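Local coordinates for protein cytochrome P450 RhF (Acinetobacter radioresistens, PDB 6RO8) that binds heme through its cytochrome P450 domain, part of a longer self-sufficient protein, and probably inserts oxygen into organic substrates as a monooxygenase, at residues Y69-P79 with E370-A378; I80-L91 with W320-V330. All blocks are in the same frame, centred on the assembly; numbering follows the deposited sequence.

Interaction 1. Residues Y69-P79 with E370-A378. With HEM (protoporphyrin IX containing Fe), chain B.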
loop_
_atom_site.group_PDB
_atom_site.type_symbol
_atom_site.label_atom_id
_atom_site.label_comp_id
_atom_site.label_asym_id
_atom_site.label_seq_id
_atom_site.Cartn_x
_atom_site.Cartn_y
_atom_site.Cartn_z
ATOM N N TYR A 69 -17.992 -1.267 -6.020
ATOM C CA TYR A 69 -17.149 -0.302 -6.721
ATOM C C TYR A 69 -17.714 1.115 -6.624
ATOM O O TYR A 69 -16.993 2.061 -6.284
ATOM C CB TYR A 69 -16.965 -0.721 -8.183
ATOM C CG TYR A 69 -16.112 0.256 -8.978
ATOM C CD1 TYR A 69 -14.732 0.113 -9.043
ATOM C CD2 TYR A 69 -16.686 1.338 -9.634
ATOM C CE1 TYR A 69 -13.962 1.003 -9.740
ATOM C CE2 TYR A 69 -15.917 2.239 -10.331
ATOM C CZ TYR A 69 -14.559 2.060 -10.392
ATOM O OH TYR A 69 -13.788 2.962 -11.095
ATOM N N GLU A 70 -19.005 1.289 -6.916
ATOM C CA GLU A 70 -19.563 2.639 -6.907
ATOM C C GLU A 70 -19.563 3.248 -5.503
ATOM O O GLU A 70 -19.254 4.433 -5.344
ATOM C CB GLU A 70 -20.971 2.636 -7.495
ATOM C CG GLU A 70 -21.035 2.522 -9.014
ATOM C CD GLU A 70 -20.220 3.589 -9.755
ATOM O OE1 GLU A 70 -19.986 4.686 -9.198
ATOM O OE2 GLU A 70 -19.814 3.327 -10.911
ATOM N N ASP A 71 -19.894 2.461 -4.471
ATOM C CA ASP A 71 -19.877 2.989 -3.107
ATOM C C ASP A 71 -18.474 3.432 -2.709
ATOM O O ASP A 71 -18.287 4.545 -2.196
ATOM C CB ASP A 71 -20.380 1.950 -2.100
ATOM C CG ASP A 71 -21.791 1.471 -2.374
ATOM O OD1 ASP A 71 -22.622 2.274 -2.855
ATOM O OD2 ASP A 71 -22.065 0.278 -2.086
ATOM N N VAL A 72 -17.475 2.554 -2.917
ATOM C CA VAL A 72 -16.102 2.878 -2.530
ATOM C C VAL A 72 -15.630 4.136 -3.255
ATOM O O VAL A 72 -15.046 5.041 -2.647
ATOM C CB VAL A 72 -15.172 1.676 -2.794
ATOM C CG1 VAL A 72 -13.670 2.075 -2.647
ATOM C CG2 VAL A 72 -15.543 0.499 -1.872
ATOM N N LYS A 73 -15.918 4.235 -4.556
ATOM C CA LYS A 73 -15.552 5.438 -5.288
ATOM C C LYS A 73 -16.271 6.654 -4.725
ATOM O O LYS A 73 -15.661 7.716 -4.533
ATOM C CB LYS A 73 -15.859 5.267 -6.776
ATOM C CG LYS A 73 -15.215 6.330 -7.641
ATOM C CD LYS A 73 -15.006 5.860 -9.068
ATOM C CE LYS A 73 -15.889 6.641 -10.026
ATOM N NZ LYS A 73 -15.408 6.504 -11.433
ATOM N N ALA A 74 -17.565 6.517 -4.439
ATOM C CA ALA A 74 -18.334 7.656 -3.949
ATOM C C ALA A 74 -17.734 8.210 -2.660
ATOM O O ALA A 74 -17.555 9.426 -2.513
ATOM C CB ALA A 74 -19.782 7.242 -3.742
ATOM N N ILE A 75 -17.375 7.322 -1.726
ATOM C CA ILE A 75 -16.772 7.759 -0.471
ATOM C C ILE A 75 -15.408 8.422 -0.710
ATOM O O ILE A 75 -15.089 9.453 -0.093
ATOM C CB ILE A 75 -16.716 6.570 0.510
ATOM C CG1 ILE A 75 -18.142 6.167 0.903
ATOM C CG2 ILE A 75 -15.911 6.901 1.763
ATOM C CD1 ILE A 75 -18.374 4.670 1.031
ATOM N N PHE A 76 -14.596 7.870 -1.621
ATOM C CA PHE A 76 -13.324 8.508 -1.958
ATOM C C PHE A 76 -13.534 9.921 -2.490
ATOM O O PHE A 76 -12.733 10.823 -2.213
ATOM C CB PHE A 76 -12.582 7.688 -3.004
ATOM C CG PHE A 76 -11.636 6.687 -2.445
ATOM C CD1 PHE A 76 -10.643 7.069 -1.557
ATOM C CD2 PHE A 76 -11.710 5.352 -2.837
ATOM C CE1 PHE A 76 -9.742 6.131 -1.045
ATOM C CE2 PHE A 76 -10.806 4.412 -2.338
ATOM C CZ PHE A 76 -9.827 4.806 -1.437
ATOM N N ARG A 77 -14.609 10.129 -3.258
ATOM C CA ARG A 77 -14.828 11.384 -3.971
ATOM C C ARG A 77 -15.182 12.549 -3.040
ATOM O O ARG A 77 -14.985 13.707 -3.416
ATOM C CB ARG A 77 -15.926 11.169 -5.015
ATOM C CG ARG A 77 -16.172 12.347 -5.936
ATOM C CD ARG A 77 -16.841 11.931 -7.247
ATOM N NE ARG A 77 -17.705 10.764 -7.096
ATOM C CZ ARG A 77 -18.068 9.966 -8.098
ATOM N NH1 ARG A 77 -17.641 10.210 -9.332
ATOM N NH2 ARG A 77 -18.862 8.926 -7.866
ATOM N N ASP A 78 -15.675 12.277 -1.831
ATOM C CA ASP A 78 -16.123 13.302 -0.889
ATOM C C ASP A 78 -15.252 13.246 0.360
ATOM O O ASP A 78 -15.553 12.504 1.310
ATOM C CB ASP A 78 -17.601 13.095 -0.554
ATOM C CG ASP A 78 -18.150 14.131 0.424
ATOM O OD1 ASP A 78 -17.381 14.980 0.910
ATOM O OD2 ASP A 78 -19.369 14.086 0.713
ATOM N N PRO A 79 -14.173 14.025 0.416
ATOM C CA PRO A 79 -13.299 14.000 1.592
ATOM C C PRO A 79 -13.691 14.979 2.681
ATOM O O PRO A 79 -13.003 15.035 3.704
ATOM C CB PRO A 79 -11.931 14.374 1.000
ATOM C CG PRO A 79 -12.258 15.276 -0.129
ATOM C CD PRO A 79 -13.638 14.905 -0.637
ATOM N N GLU A 370 -9.402 1.876 -14.344
ATOM C CA GLU A 370 -10.422 2.414 -13.450
ATOM C C GLU A 370 -10.396 1.781 -12.053
ATOM O O GLU A 370 -11.230 2.156 -11.216
ATOM C CB GLU A 370 -11.800 2.235 -14.079
ATOM C CG GLU A 370 -12.065 3.187 -15.236
ATOM C CD GLU A 370 -13.395 2.937 -15.913
ATOM O OE1 GLU A 370 -13.977 1.844 -15.730
ATOM O OE2 GLU A 370 -13.867 3.840 -16.628
ATOM N N HIS A 371 -9.479 0.845 -11.785
ATOM C CA HIS A 371 -9.378 0.207 -10.477
ATOM C C HIS A 371 -9.131 1.259 -9.385
ATOM O O HIS A 371 -8.736 2.397 -9.661
ATOM C CB HIS A 371 -8.254 -0.835 -10.480
ATOM C CG HIS A 371 -6.874 -0.241 -10.492
ATOM N ND1 HIS A 371 -6.328 0.405 -9.402
ATOM C CD2 HIS A 371 -5.934 -0.184 -11.468
ATOM C CE1 HIS A 371 -5.120 0.841 -9.708
ATOM N NE2 HIS A 371 -4.851 0.488 -10.953
ATOM N N LEU A 372 -9.326 0.852 -8.124
ATOM C CA LEU A 372 -9.239 1.778 -6.993
ATOM C C LEU A 372 -8.076 1.477 -6.051
ATOM O O LEU A 372 -8.057 1.990 -4.934
ATOM C CB LEU A 372 -10.559 1.796 -6.212
ATOM C CG LEU A 372 -11.747 2.209 -7.081
ATOM C CD1 LEU A 372 -13.070 2.097 -6.346
ATOM C CD2 LEU A 372 -11.532 3.623 -7.565
ATOM N N THR A 373 -7.102 0.664 -6.477
ATOM C CA THR A 373 -5.956 0.336 -5.628
ATOM C C THR A 373 -5.161 1.588 -5.269
ATOM O O THR A 373 -4.547 1.643 -4.197
ATOM C CB THR A 373 -5.065 -0.714 -6.338
ATOM O OG1 THR A 373 -5.841 -1.857 -6.704
ATOM C CG2 THR A 373 -3.924 -1.206 -5.484
ATOM N N PHE A 374 -5.180 2.614 -6.117
ATOM C CA PHE A 374 -4.467 3.856 -5.803
ATOM C C PHE A 374 -5.357 4.896 -5.139
ATOM O O PHE A 374 -4.913 6.041 -4.939
ATOM C CB PHE A 374 -3.840 4.475 -7.065
ATOM C CG PHE A 374 -2.668 3.702 -7.610
ATOM C CD1 PHE A 374 -1.596 3.372 -6.801
ATOM C CD2 PHE A 374 -2.646 3.301 -8.944
ATOM C CE1 PHE A 374 -0.521 2.654 -7.314
ATOM C CE2 PHE A 374 -1.583 2.585 -9.468
ATOM C CZ PHE A 374 -0.515 2.261 -8.655
ATOM N N GLY A 375 -6.594 4.521 -4.804
ATOM C CA GLY A 375 -7.593 5.476 -4.389
ATOM C C GLY A 375 -8.176 6.244 -5.561
ATOM O O GLY A 375 -7.987 5.916 -6.735
ATOM N N TYR A 376 -8.907 7.297 -5.214
ATOM C CA TYR A 376 -9.591 8.125 -6.192
ATOM C C TYR A 376 -9.792 9.499 -5.564
ATOM O O TYR A 376 -10.073 9.605 -4.365
ATOM C CB TYR A 376 -10.931 7.495 -6.603
ATOM C CG TYR A 376 -11.732 8.267 -7.625
ATOM C CD1 TYR A 376 -11.532 8.072 -8.986
ATOM C CD2 TYR A 376 -12.709 9.176 -7.231
ATOM C CE1 TYR A 376 -12.276 8.767 -9.935
ATOM C CE2 TYR A 376 -13.462 9.885 -8.177
ATOM C CZ TYR A 376 -13.239 9.677 -9.532
ATOM O OH TYR A 376 -13.980 10.371 -10.484
ATOM N N GLY A 377 -9.614 10.545 -6.369
ATOM C CA GLY A 377 -9.880 11.893 -5.903
ATOM C C GLY A 377 -8.761 12.568 -5.134
ATOM O O GLY A 377 -7.597 12.528 -5.536
ATOM N N ALA A 378 -9.115 13.177 -4.001
ATOM C CA ALA A 378 -8.237 14.153 -3.362
ATOM C C ALA A 378 -6.923 13.524 -2.928
ATOM O O ALA A 378 -5.853 14.098 -3.172
ATOM C CB ALA A 378 -8.949 14.797 -2.168
HETATM C CHA HEM B . -1.780 7.763 -1.255
HETATM C CHB HEM B . -1.618 3.102 -2.645
HETATM C CHC HEM B . 3.082 3.529 -3.869
HETATM C CHD HEM B . 2.987 8.025 -2.029
HETATM C C1A HEM B . -2.158 6.461 -1.503
HETATM C C2A HEM B . -3.456 5.861 -1.250
HETATM C C3A HEM B . -3.409 4.589 -1.630
HETATM C C4A HEM B . -2.077 4.307 -2.137
HETATM C CMA HEM B . -4.588 3.597 -1.532
HETATM C CAA HEM B . -4.694 6.572 -0.657
HETATM C CBA HEM B . -5.580 6.963 -1.823
HETATM C CGA HEM B . -6.783 7.744 -1.368
HETATM O O1A HEM B . -6.945 7.952 -0.141
HETATM O O2A HEM B . -7.574 8.157 -2.248
HETATM C C1B HEM B . -0.376 2.841 -3.174
HETATM C C2B HEM B . -0.002 1.639 -3.895
HETATM C C3B HEM B . 1.308 1.748 -4.223
HETATM C C4B HEM B . 1.797 3.028 -3.726
HETATM C CMB HEM B . -0.988 0.476 -4.188
HETATM C CAB HEM B . 2.217 0.777 -5.012
HETATM C CBB HEM B . 1.799 -0.289 -5.695
HETATM C C1C HEM B . 3.479 4.789 -3.477
HETATM C C2C HEM B . 4.802 5.378 -3.588
HETATM C C3C HEM B . 4.742 6.628 -3.073
HETATM C C4C HEM B . 3.398 6.861 -2.627
HETATM C CMC HEM B . 6.018 4.653 -4.206
HETATM C CAC HEM B . 5.821 7.734 -2.914
HETATM C CBC HEM B . 7.093 7.561 -3.278
HETATM C C1D HEM B . 1.711 8.346 -1.635
HETATM C C2D HEM B . 1.304 9.593 -1.032
HETATM C C3D HEM B . -0.007 9.534 -0.827
HETATM C C4D HEM B . -0.489 8.237 -1.290
HETATM C CMD HEM B . 2.213 10.790 -0.679
HETATM C CAD HEM B . -0.835 10.662 -0.171
HETATM C CBD HEM B . -1.336 11.676 -1.190
HETATM C CGD HEM B . -2.485 12.452 -0.588
HETATM O O1D HEM B . -2.829 12.189 0.583
HETATM O O2D HEM B . -3.074 13.328 -1.270
HETATM N NA HEM B . -1.344 5.479 -2.028
HETATM N NB HEM B . 0.741 3.659 -3.092
HETATM N NC HEM B . 2.656 5.729 -2.882
HETATM N ND HEM B . 0.591 7.543 -1.781
HETATM FE FE HEM B . 0.694 5.605 -2.460
HETATM O O HOH W 1 1.115 5.023 -0.273
#

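Interaction 2. Residues I80-L91 with W320-V330. With HEM (protoporphyrin IX containing Fe), chain B; HIS (histidine), chain C.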
loop_
_atom_site.group_PDB
_atom_site.type_symbol
_atom_site.label_atom_id
_atom_site.label_comp_id
_atom_site.label_asym_id
_atom_site.label_seq_id
_atom_site.Cartn_x
_atom_site.Cartn_y
_atom_site.Cartn_z
ATOM N N ILE A 80 -14.746 15.767 2.491
ATOM C CA ILE A 80 -15.232 16.564 3.608
ATOM C C ILE A 80 -16.136 15.714 4.500
ATOM O O ILE A 80 -15.902 15.603 5.709
ATOM C CB ILE A 80 -15.909 17.862 3.106
ATOM C CG1 ILE A 80 -16.924 17.589 1.997
ATOM C CG2 ILE A 80 -14.849 18.811 2.534
ATOM C CD1 ILE A 80 -18.248 18.368 2.111
ATOM N N THR A 81 -17.115 15.024 3.907
ATOM C CA THR A 81 -17.924 14.075 4.673
ATOM C C THR A 81 -17.086 12.913 5.192
ATOM O O THR A 81 -17.118 12.595 6.386
ATOM C CB THR A 81 -19.059 13.534 3.814
ATOM O OG1 THR A 81 -19.571 14.592 2.998
ATOM C CG2 THR A 81 -20.168 12.998 4.708
ATOM N N PHE A 82 -16.352 12.248 4.301
ATOM C CA PHE A 82 -15.559 11.072 4.649
ATOM C C PHE A 82 -14.097 11.478 4.654
ATOM O O PHE A 82 -13.472 11.608 3.598
ATOM C CB PHE A 82 -15.839 9.937 3.676
ATOM C CG PHE A 82 -17.282 9.771 3.389
ATOM C CD1 PHE A 82 -18.125 9.251 4.352
ATOM C CD2 PHE A 82 -17.809 10.179 2.181
ATOM C CE1 PHE A 82 -19.460 9.115 4.108
ATOM C CE2 PHE A 82 -19.145 10.044 1.934
ATOM C CZ PHE A 82 -19.976 9.511 2.904
ATOM N N SER A 83 -13.553 11.674 5.841
ATOM C CA SER A 83 -12.213 12.214 5.959
ATOM C C SER A 83 -11.194 11.105 6.192
ATOM O O SER A 83 -11.504 10.019 6.693
ATOM C CB SER A 83 -12.135 13.230 7.094
ATOM O OG SER A 83 -11.579 12.652 8.265
ATOM N N ALA A 84 -9.958 11.421 5.839
ATOM C CA ALA A 84 -8.839 10.503 5.875
ATOM C C ALA A 84 -8.169 10.431 7.234
ATOM O O ALA A 84 -7.142 9.758 7.353
ATOM C CB ALA A 84 -7.808 10.919 4.822
ATOM N N CYS A 85 -8.726 11.099 8.256
ATOM C CA CYS A 85 -8.011 11.272 9.520
ATOM C C CYS A 85 -7.607 9.938 10.132
ATOM O O CYS A 85 -6.511 9.816 10.691
ATOM C CB CYS A 85 -8.856 12.092 10.493
ATOM S SG CYS A 85 -10.454 11.376 10.986
ATOM N N ASN A 86 -8.427 8.913 9.971
ATOM C CA ASN A 86 -8.109 7.611 10.523
ATOM C C ASN A 86 -7.248 6.749 9.602
ATOM O O ASN A 86 -6.974 5.599 9.958
ATOM C CB ASN A 86 -9.404 6.861 10.860
ATOM C CG ASN A 86 -10.228 6.552 9.626
ATOM O OD1 ASN A 86 -10.113 7.231 8.596
ATOM N ND2 ASN A 86 -11.036 5.509 9.706
ATOM N N ALA A 87 -6.791 7.260 8.451
ATOM C CA ALA A 87 -6.117 6.394 7.484
ATOM C C ALA A 87 -4.849 5.762 8.052
ATOM O O ALA A 87 -4.448 4.683 7.599
ATOM C CB ALA A 87 -5.793 7.160 6.197
ATOM N N LEU A 88 -4.203 6.407 9.029
ATOM C CA LEU A 88 -3.008 5.844 9.653
ATOM C C LEU A 88 -3.219 5.565 11.135
ATOM O O LEU A 88 -2.254 5.319 11.873
ATOM C CB LEU A 88 -1.809 6.765 9.454
ATOM C CG LEU A 88 -1.394 7.064 8.013
ATOM C CD1 LEU A 88 -0.304 8.121 8.042
ATOM C CD2 LEU A 88 -0.935 5.780 7.231
ATOM N N GLU A 89 -4.473 5.573 11.569
ATOM C CA GLU A 89 -4.823 5.315 12.952
ATOM C C GLU A 89 -4.602 3.852 13.317
ATOM O O GLU A 89 -4.821 2.948 12.509
ATOM C CB GLU A 89 -6.276 5.716 13.154
ATOM C CG GLU A 89 -6.909 5.432 14.500
ATOM C CD GLU A 89 -8.379 5.745 14.450
ATOM O OE1 GLU A 89 -9.172 4.831 14.143
ATOM O OE2 GLU A 89 -8.736 6.919 14.660
ATOM N N LYS A 90 -4.182 3.617 14.555
ATOM C CA LYS A 90 -3.873 2.258 14.966
ATOM C C LYS A 90 -5.161 1.461 15.115
ATOM O O LYS A 90 -6.101 1.887 15.786
ATOM C CB LYS A 90 -3.074 2.245 16.266
ATOM C CG LYS A 90 -2.758 0.825 16.709
ATOM C CD LYS A 90 -1.781 0.722 17.874
ATOM C CE LYS A 90 -1.358 -0.739 18.146
ATOM N NZ LYS A 90 -2.386 -1.648 18.744
ATOM N N LEU A 91 -5.214 0.307 14.462
ATOM C CA LEU A 91 -6.475 -0.411 14.359
ATOM C C LEU A 91 -6.957 -0.869 15.727
ATOM O O LEU A 91 -8.062 -0.527 16.160
ATOM C CB LEU A 91 -6.311 -1.593 13.413
ATOM C CG LEU A 91 -7.612 -2.275 13.053
ATOM C CD1 LEU A 91 -8.456 -1.329 12.220
ATOM C CD2 LEU A 91 -7.251 -3.504 12.273
ATOM N N TRP A 320 -8.730 0.428 2.461
ATOM C CA TRP A 320 -8.333 1.700 3.042
ATOM C C TRP A 320 -9.494 2.226 3.894
ATOM O O TRP A 320 -10.588 1.651 3.915
ATOM C CB TRP A 320 -7.916 2.687 1.937
ATOM C CG TRP A 320 -6.818 3.627 2.335
ATOM C CD1 TRP A 320 -6.867 4.998 2.309
ATOM C CD2 TRP A 320 -5.509 3.283 2.820
ATOM N NE1 TRP A 320 -5.675 5.529 2.758
ATOM C CE2 TRP A 320 -4.824 4.501 3.077
ATOM C CE3 TRP A 320 -4.853 2.071 3.079
ATOM C CZ2 TRP A 320 -3.512 4.541 3.559
ATOM C CZ3 TRP A 320 -3.552 2.114 3.581
ATOM C CH2 TRP A 320 -2.894 3.345 3.804
ATOM N N ARG A 321 -9.268 3.315 4.625
ATOM C CA ARG A 321 -10.194 3.689 5.687
ATOM C C ARG A 321 -10.629 5.149 5.591
ATOM O O ARG A 321 -9.889 6.027 5.111
ATOM C CB ARG A 321 -9.575 3.433 7.054
ATOM C CG ARG A 321 -9.303 1.967 7.349
ATOM C CD ARG A 321 -8.703 1.824 8.739
ATOM N NE ARG A 321 -7.301 2.212 8.759
ATOM C CZ ARG A 321 -6.572 2.386 9.856
ATOM N NH1 ARG A 321 -7.122 2.226 11.082
ATOM N NH2 ARG A 321 -5.290 2.727 9.718
ATOM N N ARG A 322 -11.848 5.400 6.059
ATOM C CA ARG A 322 -12.392 6.744 6.143
ATOM C C ARG A 322 -13.107 6.885 7.476
ATOM O O ARG A 322 -13.517 5.892 8.087
ATOM C CB ARG A 322 -13.360 7.048 4.981
ATOM C CG ARG A 322 -12.682 7.303 3.655
ATOM C CD ARG A 322 -11.680 8.427 3.794
ATOM N NE ARG A 322 -11.124 8.847 2.508
ATOM C CZ ARG A 322 -9.890 8.565 2.092
ATOM N NH1 ARG A 322 -9.082 7.847 2.858
ATOM N NH2 ARG A 322 -9.467 9.012 0.920
ATOM N N GLN A 323 -13.252 8.125 7.933
ATOM C CA GLN A 323 -14.053 8.423 9.114
ATOM C C GLN A 323 -15.116 9.439 8.751
ATOM O O GLN A 323 -14.849 10.384 8.010
ATOM C CB GLN A 323 -13.222 8.961 10.273
ATOM C CG GLN A 323 -13.956 8.799 11.595
ATOM C CD GLN A 323 -13.113 9.122 12.802
ATOM O OE1 GLN A 323 -12.150 8.422 13.108
ATOM N NE2 GLN A 323 -13.482 10.182 13.509
ATOM N N VAL A 324 -16.310 9.232 9.270
ATOM C CA VAL A 324 -17.464 10.058 8.937
ATOM C C VAL A 324 -17.507 11.264 9.878
ATOM O O VAL A 324 -17.387 11.125 11.107
ATOM C CB VAL A 324 -18.755 9.223 9.009
ATOM C CG1 VAL A 324 -19.989 10.073 8.760
ATOM C CG2 VAL A 324 -18.670 8.061 8.011
ATOM N N THR A 325 -17.664 12.455 9.293
ATOM C CA THR A 325 -17.585 13.718 10.017
ATOM C C THR A 325 -18.943 14.361 10.270
ATOM O O THR A 325 -19.084 15.122 11.233
ATOM C CB THR A 325 -16.704 14.702 9.244
ATOM O OG1 THR A 325 -17.194 14.805 7.901
ATOM C CG2 THR A 325 -15.251 14.219 9.216
ATOM N N THR A 326 -19.933 14.108 9.414
ATOM C CA THR A 326 -21.317 14.480 9.675
ATOM C C THR A 326 -22.192 13.329 9.219
ATOM O O THR A 326 -21.779 12.525 8.385
ATOM C CB THR A 326 -21.725 15.769 8.947
ATOM O OG1 THR A 326 -23.073 16.131 9.312
ATOM C CG2 THR A 326 -21.630 15.568 7.441
ATOM N N GLU A 327 -23.406 13.230 9.761
ATOM C CA GLU A 327 -24.223 12.119 9.304
ATOM C C GLU A 327 -24.487 12.262 7.809
ATOM O O GLU A 327 -24.477 13.361 7.244
ATOM C CB GLU A 327 -25.532 11.970 10.089
ATOM C CG GLU A 327 -26.162 13.189 10.689
ATOM C CD GLU A 327 -27.505 12.842 11.344
ATOM O OE1 GLU A 327 -28.102 13.707 12.019
ATOM O OE2 GLU A 327 -27.952 11.680 11.181
ATOM N N SER A 328 -24.663 11.119 7.167
ATOM C CA SER A 328 -24.539 10.983 5.726
ATOM C C SER A 328 -25.150 9.643 5.365
ATOM O O SER A 328 -25.408 8.807 6.235
ATOM C CB SER A 328 -23.073 11.055 5.302
ATOM O OG SER A 328 -22.275 10.292 6.198
ATOM N N GLU A 329 -25.370 9.430 4.077
ATOM C CA GLU A 329 -25.796 8.100 3.693
ATOM C C GLU A 329 -25.225 7.733 2.329
ATOM O O GLU A 329 -24.984 8.588 1.473
ATOM C CB GLU A 329 -27.317 7.977 3.728
ATOM C CG GLU A 329 -28.051 8.878 2.774
ATOM C CD GLU A 329 -28.195 8.235 1.410
ATOM O OE1 GLU A 329 -27.644 8.777 0.424
ATOM O OE2 GLU A 329 -28.837 7.167 1.330
ATOM N N VAL A 330 -24.983 6.438 2.162
ATOM C CA VAL A 330 -24.456 5.857 0.935
ATOM C C VAL A 330 -25.316 4.639 0.634
ATOM O O VAL A 330 -25.483 3.772 1.498
ATOM C CB VAL A 330 -22.969 5.469 1.076
ATOM C CG1 VAL A 330 -22.416 4.883 -0.211
ATOM C CG2 VAL A 330 -22.152 6.684 1.507
HETATM C CHA HEM B . -1.780 7.763 -1.255
HETATM C CHB HEM B . -1.618 3.102 -2.645
HETATM C CHC HEM B . 3.082 3.529 -3.869
HETATM C CHD HEM B . 2.987 8.025 -2.029
HETATM C C1A HEM B . -2.158 6.461 -1.503
HETATM C C2A HEM B . -3.456 5.861 -1.250
HETATM C C3A HEM B . -3.409 4.589 -1.630
HETATM C C4A HEM B . -2.077 4.307 -2.137
HETATM C CMA HEM B . -4.588 3.597 -1.532
HETATM C CAA HEM B . -4.694 6.572 -0.657
HETATM C CBA HEM B . -5.580 6.963 -1.823
HETATM C CGA HEM B . -6.783 7.744 -1.368
HETATM O O1A HEM B . -6.945 7.952 -0.141
HETATM O O2A HEM B . -7.574 8.157 -2.248
HETATM C C1B HEM B . -0.376 2.841 -3.174
HETATM C C2B HEM B . -0.002 1.639 -3.895
HETATM C C3B HEM B . 1.308 1.748 -4.223
HETATM C C4B HEM B . 1.797 3.028 -3.726
HETATM C CMB HEM B . -0.988 0.476 -4.188
HETATM C CAB HEM B . 2.217 0.777 -5.012
HETATM C CBB HEM B . 1.799 -0.289 -5.695
HETATM C C1C HEM B . 3.479 4.789 -3.477
HETATM C C2C HEM B . 4.802 5.378 -3.588
HETATM C C3C HEM B . 4.742 6.628 -3.073
HETATM C C4C HEM B . 3.398 6.861 -2.627
HETATM C CMC HEM B . 6.018 4.653 -4.206
HETATM C CAC HEM B . 5.821 7.734 -2.914
HETATM C CBC HEM B . 7.093 7.561 -3.278
HETATM C C1D HEM B . 1.711 8.346 -1.635
HETATM C C2D HEM B . 1.304 9.593 -1.032
HETATM C C3D HEM B . -0.007 9.534 -0.827
HETATM C C4D HEM B . -0.489 8.237 -1.290
HETATM C CMD HEM B . 2.213 10.790 -0.679
HETATM C CAD HEM B . -0.835 10.662 -0.171
HETATM C CBD HEM B . -1.336 11.676 -1.190
HETATM C CGD HEM B . -2.485 12.452 -0.588
HETATM O O1D HEM B . -2.829 12.189 0.583
HETATM O O2D HEM B . -3.074 13.328 -1.270
HETATM N NA HEM B . -1.344 5.479 -2.028
HETATM N NB HEM B . 0.741 3.659 -3.092
HETATM N NC HEM B . 2.656 5.729 -2.882
HETATM N ND HEM B . 0.591 7.543 -1.781
HETATM FE FE HEM B . 0.694 5.605 -2.460
HETATM N N HIS C . 1.188 3.259 3.487
HETATM C CA HIS C . 0.401 3.128 2.267
HETATM C C HIS C . 1.291 2.833 1.063
HETATM O O HIS C . 0.799 2.810 -0.073
HETATM C CB HIS C . -0.416 4.397 2.017
HETATM C CG HIS C . 0.325 5.662 2.317
HETATM N ND1 HIS C . 0.421 6.701 1.415
HETATM C CD2 HIS C . 1.009 6.056 3.418
HETATM C CE1 HIS C . 1.130 7.680 1.949
HETATM N NE2 HIS C . 1.498 7.314 3.163
HETATM O OXT HIS C . 2.496 2.618 1.207
HETATM O O HOH W 2 -5.629 2.464 6.928
HETATM O O HOH W 1 1.115 5.023 -0.273
#

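Interaction 1. Residues Y69-P79 with E370-A378
Helix 69-77 runs alongside the irregular segment 370-378, which has a type I turn from L372 to G375, and the backbones come closest at R77 and G377, CA to CA 5.3 Å. At the start of the helix, Y69 OH donates a hydrogen bond to the backbone O of E370, 2.7 Å. The oxygen lies at the edge of the Y69 ring, and the hydroxyl is tilted 22° from the carbonyl plane. L372 packs between Y69 and V72, on the next turn of the helix. Its CD1 meets V72 CG1 at 3.7 Å, while its CG meets Y69 CE1. K73 then lies across one face of the Y376 ring, with CG 3.9 Å from the ring centroid in a CH-pi contact. Y376 CG is anti to the backbone N (chi1 -180°), which puts the ring across K73, with R77 CD at its edge. G375 CA sits over one face of the F76 ring, 4.0 Å from its centroid, in a CH-pi contact. F76 also lies beside the heme propionate. Y376 N gives heme O2A of that group a weak hydrogen bond. This is the stretch that leads into the cysteine-ligand loop of the P450 fold, with C381 on the iron. The helix rests on strands 63-66 and 340-343, and the loop packs on helices 303-314 and 345-349.

Interaction 2. Residues I80-L91 with W320-V330
The contact adds edge strand 82-83 to the mixed sheet of the P450 domain, antiparallel to strand 320-324, and continues into a loop beside the heme. S83 and Q323 form the hydrogen-bonded pair, with S83 N to Q323 O 2.8 Å and Q323 N to S83 O 2.9 Å. F82 and V324 are the non-hydrogen-bonded pair. V324 CG2 meets the edge of the F82 ring, and V330 CG2 touches its CZ at 3.8 Å. T325 N closes this end by donating to T81 O. At the other end, R321 reaches into the turn of 86-89. Its NH1 and NH2 both bond E89 O, each at 2.8 Å. That oxygen lies in the guanidinium plane; NH2 meets a lone pair of it, while NH1 comes from above the carbonyl plane. N86 O lies over the centre of one guanidinium face. Y63 is a further partner of NH1. The R322 side chain bends at chi2 (-56°) and sends NH2 to heme O1A, 2.9 Å and nearly straight at 165°. NH1 is held by R321 O, 3.0 Å, which helps fix the group, and A84 CB lies over one of its faces. W320 CH2 packs on CB of the bound histidine. Strand 340-343 flanks strand 320-324 on its other edge, helix 69-77 packs against F82 and R322, and helix 187-202 touches L88 and R321.

From the N terminus, the chain passes strands 55-58 and 63-66, then helix 69-77, and runs directly into strand 82-83 and the loop to L91. Interaction 2 closes first, when strand 320-324 returns to 80-91 after a long, mostly helical excursion. Interaction 1 closes later, when 370-378 comes back to the helix, so interaction 2 is nested inside its loop. The two touch where I75 packs on F82 and R322, and F76 lies against the R322 guanidinium. Both reach the same heme propionate. Together they join the sheet, the helix packed on it and the loop before the cysteine ligand.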